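Local coordinates for ribosomal-protein-S5-alanine N-acetyltransferase (Vibrio fischeri, PDB 3IGR), which probably transfers an acetyl group from acetyl-CoA to the N-terminal alanine of ribosomal protein uS5, as a RimJ-type member of the GNAT acetyltransferases, at residues A[134-140]-A[170-176]; A[21-27]-A[45-51]; A[2-6]-A[119-123]. All blocks are in the same frame, centred on the assembly; numbering follows the deposited sequence.

Interaction 1: residues A[134-140]-A[170-176]; sequences MAAYIPR and EDHILTS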
loop_
_atom_site.group_PDB
_atom_site.type_symbol
_atom_site.label_atom_id
_atom_site.label_comp_id
_atom_site.label_asym_id
_atom_site.label_seq_id
_atom_site.Cartn_x
_atom_site.Cartn_y
_atom_site.Cartn_z
HETATM N N MSE A 134 11.891 14.782 -4.301
HETATM C CA MSE A 134 12.754 14.658 -3.157
HETATM C C MSE A 134 11.984 14.874 -1.850
HETATM O O MSE A 134 11.164 15.713 -1.763
HETATM C CB MSE A 134 13.881 15.686 -3.234
HETATM C CG MSE A 134 15.012 15.373 -4.200
HETATM SE SE MSE A 134 16.285 16.827 -4.662
HETATM C CE MSE A 134 15.128 18.309 -4.689
ATOM N N ALA A 135 12.301 14.097 -0.845
ATOM C CA ALA A 135 11.752 14.243 0.499
ATOM C C ALA A 135 12.876 13.965 1.479
ATOM O O ALA A 135 13.758 13.140 1.191
ATOM C CB ALA A 135 10.599 13.267 0.740
ATOM N N ALA A 136 12.859 14.678 2.606
ATOM C CA ALA A 136 13.864 14.555 3.650
ATOM C C ALA A 136 13.147 14.540 5.005
ATOM O O ALA A 136 12.211 15.306 5.222
ATOM C CB ALA A 136 14.820 15.721 3.591
ATOM N N TYR A 137 13.590 13.678 5.908
ATOM C CA TYR A 137 12.916 13.518 7.199
ATOM C C TYR A 137 13.915 13.267 8.316
ATOM O O TYR A 137 14.970 12.640 8.103
ATOM C CB TYR A 137 11.871 12.395 7.131
ATOM C CG TYR A 137 12.422 10.989 6.974
ATOM C CD1 TYR A 137 12.673 10.188 8.097
ATOM C CD2 TYR A 137 12.660 10.443 5.704
ATOM C CE1 TYR A 137 13.154 8.890 7.970
ATOM C CE2 TYR A 137 13.142 9.130 5.561
ATOM C CZ TYR A 137 13.385 8.368 6.690
ATOM O OH TYR A 137 13.878 7.096 6.558
ATOM N N ILE A 138 13.581 13.759 9.507
ATOM C CA ILE A 138 14.397 13.513 10.691
ATOM C C ILE A 138 14.273 12.004 11.028
ATOM O O ILE A 138 13.156 11.479 11.091
ATOM C CB ILE A 138 13.930 14.391 11.893
ATOM C CG1 ILE A 138 14.130 15.885 11.600
ATOM C CG2 ILE A 138 14.673 13.985 13.197
ATOM C CD1 ILE A 138 13.203 16.834 12.404
ATOM N N PRO A 139 15.404 11.308 11.248
ATOM C CA PRO A 139 15.311 9.852 11.414
ATOM C C PRO A 139 14.310 9.392 12.478
ATOM O O PRO A 139 13.699 8.344 12.306
ATOM C CB PRO A 139 16.739 9.431 11.810
ATOM C CG PRO A 139 17.613 10.497 11.292
ATOM C CD PRO A 139 16.796 11.785 11.327
ATOM N N ARG A 140 14.124 10.149 13.555
ATOM C CA ARG A 140 13.217 9.678 14.600
ATOM C C ARG A 140 11.738 9.965 14.297
ATOM O O ARG A 140 10.864 9.579 15.064
ATOM C CB ARG A 140 13.648 10.158 16.000
ATOM C CG ARG A 140 13.382 11.612 16.280
ATOM C CD ARG A 140 14.082 12.082 17.556
ATOM N NE ARG A 140 13.838 13.512 17.754
ATOM C CZ ARG A 140 14.555 14.500 17.217
ATOM N NH1 ARG A 140 15.611 14.256 16.444
ATOM N NH2 ARG A 140 14.210 15.749 17.471
ATOM N N GLU A 170 19.268 19.496 12.839
ATOM C CA GLU A 170 18.754 18.126 12.870
ATOM C C GLU A 170 19.215 17.343 11.639
ATOM O O GLU A 170 19.105 17.829 10.518
ATOM C CB GLU A 170 17.219 18.133 12.978
ATOM C CG GLU A 170 16.694 18.664 14.327
ATOM C CD GLU A 170 16.748 17.622 15.430
ATOM O OE1 GLU A 170 17.098 16.461 15.149
ATOM O OE2 GLU A 170 16.429 17.956 16.592
ATOM N N ASP A 171 19.808 16.182 11.872
ATOM C CA ASP A 171 20.128 15.229 10.818
ATOM C C ASP A 171 18.836 14.899 10.026
ATOM O O ASP A 171 17.740 14.872 10.600
ATOM C CB ASP A 171 20.717 13.930 11.429
ATOM C CG ASP A 171 22.073 14.137 12.135
ATOM O OD1 ASP A 171 22.653 15.241 12.092
ATOM O OD2 ASP A 171 22.590 13.165 12.728
ATOM N N HIS A 172 18.960 14.681 8.711
ATOM C CA HIS A 172 17.829 14.243 7.894
ATOM C C HIS A 172 18.238 13.152 6.942
ATOM O O HIS A 172 19.331 13.214 6.353
ATOM C CB HIS A 172 17.296 15.382 7.032
ATOM C CG HIS A 172 16.466 16.372 7.782
ATOM N ND1 HIS A 172 15.169 16.666 7.435
ATOM C CD2 HIS A 172 16.761 17.156 8.842
ATOM C CE1 HIS A 172 14.694 17.592 8.247
ATOM N NE2 HIS A 172 15.644 17.914 9.107
ATOM N N ILE A 173 17.348 12.176 6.771
ATOM C CA ILE A 173 17.493 11.164 5.737
ATOM C C ILE A 173 17.073 11.766 4.409
ATOM O O ILE A 173 16.038 12.410 4.332
ATOM C CB ILE A 173 16.626 9.903 6.040
ATOM C CG1 ILE A 173 16.938 9.342 7.436
ATOM C CG2 ILE A 173 16.814 8.853 4.965
ATOM C CD1 ILE A 173 18.378 8.880 7.635
ATOM N N LEU A 174 17.875 11.584 3.372
ATOM C CA LEU A 174 17.493 12.076 2.047
ATOM C C LEU A 174 16.888 10.922 1.261
ATOM O O LEU A 174 17.461 9.830 1.198
ATOM C CB LEU A 174 18.700 12.661 1.291
ATOM C CG LEU A 174 19.609 13.622 2.082
ATOM C CD1 LEU A 174 20.914 13.873 1.361
ATOM C CD2 LEU A 174 18.885 14.916 2.370
ATOM N N THR A 175 15.730 11.164 0.673
ATOM C CA THR A 175 15.051 10.134 -0.109
ATOM C C THR A 175 14.507 10.715 -1.399
ATOM O O THR A 175 14.334 11.946 -1.527
ATOM C CB THR A 175 13.882 9.455 0.680
ATOM O OG1 THR A 175 12.736 10.325 0.714
ATOM C CG2 THR A 175 14.289 9.103 2.095
ATOM N N SER A 176 14.235 9.846 -2.371
ATOM C CA SER A 176 13.617 10.325 -3.594
ATOM C C SER A 176 12.770 9.256 -4.258
ATOM O O SER A 176 12.907 8.068 -3.978
ATOM C CB SER A 176 14.677 10.834 -4.571
ATOM O OG SER A 176 15.323 9.724 -5.154
#
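Tyr137 and Ile173 are paired across an antiparallel ladder by hydrogen bonds, their side chains running alongside in the same direction. The Tyr137 side chain leaves CB with CG between the backbone N and the carbonyl carbon (chi1 68°), which turns one ring face to Ile173. Further out, CD2 lies 4.0 Å from Ile173 CB, and CE2 touches both Ile173 CB and, at the ring edge, Thr175 CG2. CE1 lies 3.8 Å from Ile173 CG1. CZ is 3.6 Å from Ile173 CB, while OH reaches CG1 and CG2 of the same isoleucine. Ile173 CB stands 21° off the normal of the Tyr137 ring, 3.8 Å from its centroid, a CH-pi contact over the face. Two donors share Ala135 O: Thr175 N at 2.8 Å, and Thr175 OG1, from above the carbonyl plane. Past the strand end, Arg140 grips Glu170 end-on: NH1 to OE1 is 3.0 Å and almost straight, NH2 bonds to OE2 from above the carboxylate plane, and guanidinium and carboxylate planes are 44° apart. Strand 132-137 thus joins strand 168-178 in the GNAT sheet. Helix 142-150 lies against Ala135 and Tyr137 through Leu148, and strand 154-162 pairs with the other edge of strand 168-178.

Interaction 2: residues A[21-27]-A[45-51]; sequences VTIANYF and FFTPEGW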
loop_
_atom_site.group_PDB
_atom_site.type_symbol
_atom_site.label_atom_id
_atom_site.label_comp_id
_atom_site.label_asym_id
_atom_site.label_seq_id
_atom_site.Cartn_x
_atom_site.Cartn_y
_atom_site.Cartn_z
ATOM N N VAL A 21 -8.486 31.911 5.873
ATOM C CA VAL A 21 -8.851 31.706 7.275
ATOM C C VAL A 21 -8.630 30.258 7.695
ATOM O O VAL A 21 -8.038 29.986 8.736
ATOM C CB VAL A 21 -10.322 32.133 7.553
ATOM C CG1 VAL A 21 -10.753 31.743 8.961
ATOM C CG2 VAL A 21 -10.481 33.627 7.349
ATOM N N THR A 22 -9.099 29.333 6.873
ATOM C CA THR A 22 -9.030 27.918 7.208
ATOM C C THR A 22 -7.605 27.351 7.240
ATOM O O THR A 22 -7.288 26.542 8.111
ATOM C CB THR A 22 -9.961 27.066 6.320
ATOM O OG1 THR A 22 -9.866 25.695 6.714
ATOM C CG2 THR A 22 -9.595 27.187 4.857
ATOM N N ILE A 23 -6.744 27.769 6.312
ATOM C CA ILE A 23 -5.336 27.359 6.404
ATOM C C ILE A 23 -4.652 27.946 7.654
ATOM O O ILE A 23 -3.861 27.263 8.309
ATOM C CB ILE A 23 -4.512 27.619 5.093
ATOM C CG1 ILE A 23 -3.177 26.859 5.123
ATOM C CG2 ILE A 23 -4.275 29.115 4.865
ATOM C CD1 ILE A 23 -3.318 25.359 5.107
ATOM N N ALA A 24 -4.969 29.198 7.974
ATOM C CA ALA A 24 -4.448 29.846 9.180
ATOM C C ALA A 24 -4.856 29.055 10.422
ATOM O O ALA A 24 -4.004 28.727 11.253
ATOM C CB ALA A 24 -4.960 31.296 9.281
ATOM N N ASN A 25 -6.159 28.757 10.533
ATOM C CA ASN A 25 -6.695 27.974 11.649
ATOM C C ASN A 25 -5.982 26.643 11.794
ATOM O O ASN A 25 -5.694 26.210 12.902
ATOM C CB ASN A 25 -8.201 27.743 11.501
ATOM C CG ASN A 25 -9.004 29.007 11.668
ATOM O OD1 ASN A 25 -8.499 30.022 12.152
ATOM N ND2 ASN A 25 -10.268 28.956 11.275
ATOM N N TYR A 26 -5.697 26.003 10.666
ATOM C CA TYR A 26 -5.028 24.710 10.666
ATOM C C TYR A 26 -3.637 24.783 11.307
ATOM O O TYR A 26 -3.280 23.913 12.097
ATOM C CB TYR A 26 -4.943 24.130 9.248
ATOM C CG TYR A 26 -3.977 22.974 9.128
ATOM C CD1 TYR A 26 -4.346 21.688 9.518
ATOM C CD2 TYR A 26 -2.683 23.164 8.626
ATOM C CE1 TYR A 26 -3.459 20.639 9.436
ATOM C CE2 TYR A 26 -1.794 22.113 8.525
ATOM C CZ TYR A 26 -2.187 20.853 8.928
ATOM O OH TYR A 26 -1.302 19.806 8.823
ATOM N N PHE A 27 -2.843 25.792 10.957
ATOM C CA PHE A 27 -1.494 25.860 11.500
ATOM C C PHE A 27 -1.535 26.351 12.933
ATOM O O PHE A 27 -0.742 25.933 13.772
ATOM C CB PHE A 27 -0.561 26.700 10.613
ATOM C CG PHE A 27 -0.114 25.970 9.367
ATOM C CD1 PHE A 27 0.698 24.843 9.467
ATOM C CD2 PHE A 27 -0.532 26.384 8.109
ATOM C CE1 PHE A 27 1.103 24.141 8.328
ATOM C CE2 PHE A 27 -0.133 25.688 6.961
ATOM C CZ PHE A 27 0.691 24.566 7.073
ATOM N N PHE A 45 2.439 33.699 10.008
ATOM C CA PHE A 45 2.144 32.344 9.586
ATOM C C PHE A 45 0.843 31.777 10.155
ATOM O O PHE A 45 0.252 30.860 9.573
ATOM C CB PHE A 45 3.310 31.443 9.992
ATOM C CG PHE A 45 3.303 30.116 9.327
ATOM C CD1 PHE A 45 3.759 29.978 8.025
ATOM C CD2 PHE A 45 2.845 28.989 10.006
ATOM C CE1 PHE A 45 3.742 28.732 7.405
ATOM C CE2 PHE A 45 2.847 27.743 9.396
ATOM C CZ PHE A 45 3.287 27.618 8.095
ATOM N N PHE A 46 0.401 32.309 11.290
ATOM C CA PHE A 46 -0.744 31.764 11.993
ATOM C C PHE A 46 -1.986 32.672 11.928
ATOM O O PHE A 46 -2.990 32.385 12.578
ATOM C CB PHE A 46 -0.386 31.450 13.447
ATOM C CG PHE A 46 0.813 30.543 13.612
ATOM C CD1 PHE A 46 0.703 29.172 13.421
ATOM C CD2 PHE A 46 2.049 31.058 13.994
ATOM C CE1 PHE A 46 1.814 28.335 13.599
ATOM C CE2 PHE A 46 3.151 30.229 14.174
ATOM C CZ PHE A 46 3.034 28.868 13.970
ATOM N N THR A 47 -1.915 33.729 11.118
ATOM C CA THR A 47 -3.017 34.673 10.911
ATOM C C THR A 47 -3.575 34.590 9.485
ATOM O O THR A 47 -2.810 34.371 8.548
ATOM C CB THR A 47 -2.547 36.126 11.063
ATOM O OG1 THR A 47 -1.637 36.434 9.999
ATOM C CG2 THR A 47 -1.877 36.366 12.415
ATOM N N PRO A 48 -4.897 34.838 9.318
ATOM C CA PRO A 48 -5.495 34.939 7.981
ATOM C C PRO A 48 -4.886 36.037 7.097
ATOM O O PRO A 48 -4.715 35.820 5.899
ATOM C CB PRO A 48 -6.977 35.221 8.274
ATOM C CG PRO A 48 -7.201 34.651 9.640
ATOM C CD PRO A 48 -5.923 34.922 10.376
ATOM N N GLU A 49 -4.543 37.193 7.672
ATOM C CA GLU A 49 -3.911 38.267 6.888
ATOM C C GLU A 49 -2.554 37.866 6.313
ATOM O O GLU A 49 -2.230 38.233 5.183
ATOM C CB GLU A 49 -3.803 39.588 7.662
ATOM C CG GLU A 49 -3.807 39.468 9.182
ATOM C CD GLU A 49 -5.209 39.325 9.765
ATOM O OE1 GLU A 49 -6.032 40.255 9.620
ATOM O OE2 GLU A 49 -5.482 38.276 10.384
ATOM N N GLY A 50 -1.777 37.104 7.077
ATOM C CA GLY A 50 -0.473 36.613 6.604
ATOM C C GLY A 50 -0.628 35.680 5.419
ATOM O O GLY A 50 0.173 35.697 4.480
ATOM N N TRP A 51 -1.670 34.860 5.455
ATOM C CA TRP A 51 -1.937 33.929 4.363
ATOM C C TRP A 51 -2.510 34.577 3.099
ATOM O O TRP A 51 -2.161 34.163 1.999
ATOM C CB TRP A 51 -2.780 32.753 4.847
ATOM C CG TRP A 51 -1.906 31.721 5.466
ATOM C CD1 TRP A 51 -1.590 31.598 6.784
ATOM C CD2 TRP A 51 -1.192 30.682 4.784
ATOM N NE1 TRP A 51 -0.733 30.543 6.971
ATOM C CE2 TRP A 51 -0.481 29.955 5.759
ATOM C CE3 TRP A 51 -1.100 30.287 3.444
ATOM C CZ2 TRP A 51 0.325 28.855 5.442
ATOM C CZ3 TRP A 51 -0.289 29.173 3.124
ATOM C CH2 TRP A 51 0.405 28.478 4.122
#
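Phe27, with CG anti to the carbonyl carbon (chi1 -76°), and Phe45, with CG anti to the backbone N (chi1 -165°), swing their rings together. The edge of Phe45 meets the face of Phe27, centroids 4.7 Å apart and planes at 51°; Phe45 CE2 comes within 3.5 Å of Phe27 CG. Trp51 joins them differently: its six-membered ring lies rim to rim with Phe27, the planes nearly parallel, and Trp51 CZ2 is 3.5 Å from Phe27 CE2. These three rings form an aromatic cluster between helix 20-29 and the 3-10 turn that leads into helix 48-63, with the first turn of that helix, in the N-terminal half of the GNAT fold; strands 68-74 and 79-90 meet the same helix 20-29 through Ile23 and Phe27. Ile23 sets CG2 over the face of the indole, 3.7 Å from the centroid of its five-membered ring. That ring's rotation is further fixed by Trp51 NE1, which donates to Phe45 O at 2.8 Å from above the carbonyl plane. Thr47 is the N-cap of helix 48-63, its OG1 accepting from Gly50 N at 3.0 Å. From helix 20-29, Ala24 CB packs 3.5 Å from Pro48 N, and Val21 CG2 touches Pro48 CB at 4.0 Å.

Interaction 3: residues A[2-6]-A[119-123]; sequences DVSFE and VTIDW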
loop_
_atom_site.group_PDB
_atom_site.type_symbol
_atom_site.label_atom_id
_atom_site.label_comp_id
_atom_site.label_asym_id
_atom_site.label_seq_id
_atom_site.Cartn_x
_atom_site.Cartn_y
_atom_site.Cartn_z
ATOM N N ASP A 2 -9.774 23.545 -10.736
ATOM C CA ASP A 2 -8.419 22.930 -10.821
ATOM C C ASP A 2 -8.399 21.433 -10.488
ATOM O O ASP A 2 -9.424 20.745 -10.526
ATOM C CB ASP A 2 -7.428 23.673 -9.910
ATOM C CG ASP A 2 -6.804 24.887 -10.575
ATOM O OD1 ASP A 2 -6.208 24.748 -11.670
ATOM O OD2 ASP A 2 -6.891 25.986 -9.989
ATOM N N VAL A 3 -7.200 20.964 -10.161
ATOM C CA VAL A 3 -6.892 19.579 -9.827
ATOM C C VAL A 3 -7.525 19.182 -8.507
ATOM O O VAL A 3 -7.411 19.909 -7.518
ATOM C CB VAL A 3 -5.396 19.440 -9.616
ATOM C CG1 VAL A 3 -4.962 18.008 -9.846
ATOM C CG2 VAL A 3 -4.644 20.429 -10.500
ATOM N N SER A 4 -8.159 18.016 -8.477
ATOM C CA SER A 4 -8.907 17.622 -7.303
ATOM C C SER A 4 -8.921 16.115 -7.136
ATOM O O SER A 4 -9.212 15.387 -8.085
ATOM C CB SER A 4 -10.340 18.136 -7.421
ATOM O OG SER A 4 -10.872 18.367 -6.141
ATOM N N PHE A 5 -8.600 15.644 -5.936
ATOM C CA PHE A 5 -8.726 14.225 -5.651
ATOM C C PHE A 5 -9.621 13.993 -4.445
ATOM O O PHE A 5 -9.545 14.703 -3.441
ATOM C CB PHE A 5 -7.353 13.555 -5.472
ATOM C CG PHE A 5 -6.349 13.952 -6.519
ATOM C CD1 PHE A 5 -6.278 13.261 -7.726
ATOM C CD2 PHE A 5 -5.497 15.040 -6.315
ATOM C CE1 PHE A 5 -5.350 13.629 -8.714
ATOM C CE2 PHE A 5 -4.568 15.421 -7.309
ATOM C CZ PHE A 5 -4.500 14.710 -8.497
ATOM N N GLU A 6 -10.485 12.996 -4.554
ATOM C CA GLU A 6 -11.389 12.693 -3.462
ATOM C C GLU A 6 -11.265 11.230 -3.067
ATOM O O GLU A 6 -11.080 10.370 -3.913
ATOM C CB GLU A 6 -12.822 13.078 -3.833
ATOM C CG GLU A 6 -13.067 14.600 -3.731
ATOM C CD GLU A 6 -14.466 15.018 -4.148
ATOM O OE1 GLU A 6 -15.070 14.323 -4.997
ATOM O OE2 GLU A 6 -14.967 16.049 -3.625
ATOM N N VAL A 119 -1.386 10.418 -4.264
ATOM C CA VAL A 119 -2.234 10.828 -5.366
ATOM C C VAL A 119 -1.649 12.084 -6.018
ATOM O O VAL A 119 -1.689 12.231 -7.235
ATOM C CB VAL A 119 -3.702 10.961 -4.931
ATOM C CG1 VAL A 119 -3.961 12.257 -4.128
ATOM C CG2 VAL A 119 -4.608 10.819 -6.121
ATOM N N THR A 120 -1.062 12.953 -5.206
ATOM C CA THR A 120 -0.408 14.148 -5.732
ATOM C C THR A 120 0.966 13.879 -6.376
ATOM O O THR A 120 1.291 14.508 -7.373
ATOM C CB THR A 120 -0.325 15.253 -4.680
ATOM O OG1 THR A 120 0.391 14.770 -3.531
ATOM C CG2 THR A 120 -1.716 15.682 -4.281
ATOM N N ILE A 121 1.765 12.958 -5.836
ATOM C CA ILE A 121 3.012 12.552 -6.505
ATOM C C ILE A 121 2.675 12.015 -7.894
ATOM O O ILE A 121 3.340 12.334 -8.893
ATOM C CB ILE A 121 3.807 11.455 -5.737
ATOM C CG1 ILE A 121 4.774 12.051 -4.736
ATOM C CG2 ILE A 121 4.767 10.728 -6.643
ATOM C CD1 ILE A 121 4.179 12.753 -3.626
ATOM N N ASP A 122 1.646 11.183 -7.952
ATOM C CA ASP A 122 1.218 10.598 -9.202
ATOM C C ASP A 122 0.875 11.674 -10.230
ATOM O O ASP A 122 1.203 11.554 -11.427
ATOM C CB ASP A 122 -0.022 9.763 -8.938
ATOM C CG ASP A 122 0.103 8.402 -9.478
ATOM O OD1 ASP A 122 0.477 7.510 -8.678
ATOM O OD2 ASP A 122 -0.149 8.219 -10.693
ATOM N N TRP A 123 0.192 12.714 -9.759
ATOM C CA TRP A 123 -0.133 13.846 -10.610
ATOM C C TRP A 123 1.122 14.659 -11.016
ATOM O O TRP A 123 1.233 15.104 -12.150
ATOM C CB TRP A 123 -1.191 14.715 -9.936
ATOM C CG TRP A 123 -1.677 15.838 -10.791
ATOM C CD1 TRP A 123 -2.655 15.782 -11.760
ATOM C CD2 TRP A 123 -1.238 17.193 -10.738
ATOM N NE1 TRP A 123 -2.831 17.024 -12.320
ATOM C CE2 TRP A 123 -1.978 17.911 -11.712
ATOM C CE3 TRP A 123 -0.293 17.879 -9.959
ATOM C CZ2 TRP A 123 -1.792 19.278 -11.936
ATOM C CZ3 TRP A 123 -0.123 19.254 -10.174
ATOM C CH2 TRP A 123 -0.862 19.927 -11.163
#
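Phe5, Trp123 and Val3 carry most of this contact, in which the N-terminal edge strand 4-7 of the GNAT sheet lies against helix 112-126. The axes of the short segments 4-6 and 119-123 are 10.1 Å apart, their N-to-C directions differing by 146°. Phe5 is the chief link: its side chain slides past that of Val119 in the opposite direction, with Phe5 CD1 3.4 Å from Val119 CG2, while Val119 O lies over one face of the ring. The far end of the same ring turns to Trp123, and Phe5 CZ sits 3.6 Å from Trp123 CB. This offset edge-to-face pair directs the Phe5 edge at the indole face, centroids 5.7 Å apart and planes at 71°. CG anti to its backbone N carries the Trp123 indole toward Val3 and Phe5, and Phe68 meets it edge-to-face as well. No hydrogen bond crosses between the segments; Thr120 OG1 bonds instead to Tyr86 and carbonyls of its own helix. Val3, on the same side of the indole plane as Phe5 CZ, lays both methyls over it: CG2 lies 3.4 Å from Trp123 CZ2, and CG1 stands over the five-membered ring, 3.5 Å from its centroid and 17° off the normal.

Interactions 1 and 3 reach the same sheet but in different ways: the first pairs strands 132-137 and 168-178 directly, the third lays helix 112-126 on the edge strand 4-7. Helix 112-126 leads in the chain to strand 132-137, yet the centres of the two contacts are 24 Å apart. Interaction 2 joins helix 20-29 to helix 48-63 and the 3-10 turn before it, nested within the long chain segment that interaction 3 closes. Backbone hydrogen bonds and a salt bridge link the segments of interaction 1, whereas no hydrogen bond crosses in interactions 2 and 3, where aromatic and aliphatic groups meet. Interactions 1 and 2 are partly buried; interaction 3 is a surface contact.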